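Local atomic coordinates of PRD-containing transcription regulator (PDB entry 3NUF), a protein that probably regulates transcription through its PRD domain, a helical regulatory module found in bacterial transcription regulators. Residues N56-I59 with E60-G63. Residues are numbered along the deposited sequence; the frame is centred on the assembly and turned at random.
Sequences NHLI and EMLG. With EDO (1,2-ethanediol), chain F.
Asn56 to Gly63 form two turns of one alpha-helix, in which the N-H groups of Glu60, Met61, Leu62 and Gly63 bond to the carbonyls of Asn56, His57, Leu58 and Ile59; the straightest is Leu62 N to Leu58 O, 2.9 Å at 172°. The side-chain contact centres on His57, whose CG lies anti to the backbone N (chi1 -171°), which places the imidazole beside the side chains of Glu60 and Met61. There CD2 comes 3.4 Å from SE of Met61, a selenomethionine here, whose selenium approaches the ring obliquely, as the sulfur would in a Met-aromatic contact, while Met61 CG packs 3.6 Å from His57 NE2. On the ring's other nitrogen a water bridges to Glu60: it lies in the ring plane, 2.8 Å from His57 ND1, and donates to Glu60 OE1 at 2.8 Å. A polar aromatic suits this border, meeting a buried apolar chain and a hydrated carboxylate. The extended aliphatic part of Glu60, a charged residue suited to the exposed side, also brings OE2 to a salt bridge with Arg64, one turn on. With an alanine in place of His57, the bridging water is likely to lose its ring partner and a gap to open beside the selenium. Ile59 O, already bonded to Gly63 N, also receives a weak bond from 1,2-ethanediol, probably from the crystallisation liquor. Within the all-helical PRD fold, apolar Leu58 and Met61 are buried between helices: Leu58 and Leu62 pack on helix 25-41, Leu58 and Met61 meet helix 84-97, and His57 and Met61 touch helix 104-115, where the His57 ring meets that of His111.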
loop_
_atom_site.group_PDB
_atom_site.type_symbol
_atom_site.label_atom_id
_atom_site.label_comp_id
_atom_site.label_asym_id
_atom_site.label_seq_id
_atom_site.Cartn_x
_atom_site.Cartn_y
_atom_site.Cartn_z
ATOM N N ASN A 56 -2.744 3.366 6.882
ATOM C CA ASN A 56 -2.742 2.521 8.057
ATOM C C ASN A 56 -2.169 1.144 7.711
ATOM O O ASN A 56 -1.342 0.584 8.436
ATOM C CB ASN A 56 -4.178 2.406 8.655
ATOM C CG ASN A 56 -4.239 1.539 9.891
ATOM O OD1 ASN A 56 -3.869 1.985 10.966
ATOM N ND2 ASN A 56 -4.661 0.261 9.726
ATOM N N HIS A 57 -2.609 0.613 6.584
ATOM C CA HIS A 57 -2.157 -0.724 6.193
ATOM C C HIS A 57 -0.680 -0.715 5.784
ATOM O O HIS A 57 0.074 -1.637 6.136
ATOM C CB HIS A 57 -2.998 -1.303 5.070
ATOM C CG HIS A 57 -2.692 -2.742 4.816
ATOM N ND1 HIS A 57 -2.907 -3.696 5.800
ATOM C CD2 HIS A 57 -2.084 -3.377 3.784
ATOM C CE1 HIS A 57 -2.454 -4.866 5.353
ATOM N NE2 HIS A 57 -1.961 -4.704 4.132
ATOM N N LEU A 58 -0.267 0.318 5.064
ATOM C CA LEU A 58 1.145 0.428 4.671
ATOM C C LEU A 58 2.063 0.534 5.888
ATOM O O LEU A 58 3.125 -0.098 5.954
ATOM C CB LEU A 58 1.397 1.566 3.712
ATOM C CG LEU A 58 0.827 1.467 2.308
ATOM C CD1 LEU A 58 0.931 2.847 1.594
ATOM C CD2 LEU A 58 1.441 0.315 1.512
ATOM N N ILE A 59 1.662 1.305 6.886
ATOM C CA ILE A 59 2.426 1.373 8.127
ATOM C C ILE A 59 2.528 0.032 8.829
ATOM O O ILE A 59 3.619 -0.342 9.307
ATOM C CB ILE A 59 1.848 2.456 9.049
ATOM C CG1 ILE A 59 2.145 3.831 8.428
ATOM C CG2 ILE A 59 2.436 2.382 10.467
ATOM C CD1 ILE A 59 1.383 5.035 9.108
ATOM N N GLU A 60 1.429 -0.711 8.856
ATOM C CA GLU A 60 1.451 -2.045 9.419
ATOM C C GLU A 60 2.417 -2.986 8.675
ATOM O O GLU A 60 3.203 -3.701 9.289
ATOM C CB GLU A 60 0.027 -2.628 9.426
ATOM C CG GLU A 60 -0.033 -4.072 9.870
ATOM C CD GLU A 60 -1.439 -4.688 9.722
ATOM O OE1 GLU A 60 -2.354 -4.091 10.345
ATOM O OE2 GLU A 60 -1.633 -5.714 8.992
HETATM N N MSE A 61 2.364 -2.947 7.351
HETATM C CA MSE A 61 3.286 -3.761 6.513
HETATM C C MSE A 61 4.750 -3.372 6.732
HETATM O O MSE A 61 5.610 -4.224 6.866
HETATM C CB MSE A 61 2.956 -3.595 5.037
HETATM C CG MSE A 61 1.616 -4.153 4.602
HETATM SE SE MSE A 61 1.184 -3.779 2.759
HETATM C CE MSE A 61 2.684 -4.675 2.018
ATOM N N LEU A 62 5.045 -2.067 6.742
ATOM C CA LEU A 62 6.380 -1.599 7.035
ATOM C C LEU A 62 6.833 -2.078 8.393
ATOM O O LEU A 62 7.943 -2.564 8.586
ATOM C CB LEU A 62 6.425 -0.072 6.872
ATOM C CG LEU A 62 7.768 0.620 7.112
ATOM C CD1 LEU A 62 8.777 0.115 6.105
ATOM C CD2 LEU A 62 7.549 2.166 7.061
ATOM N N GLY A 63 5.945 -1.995 9.363
ATOM C CA GLY A 63 6.268 -2.503 10.686
ATOM C C GLY A 63 6.645 -3.958 10.686
ATOM O O GLY A 63 7.640 -4.382 11.306
HETATM C C1 EDO F . 7.366 2.291 11.101
HETATM O O1 EDO F . 8.493 1.816 11.857
HETATM C C2 EDO F . 6.397 1.189 10.692
HETATM O O2 EDO F . 5.613 0.694 11.783
HETATM O O HOH W 1 -4.129 -3.400 8.261
#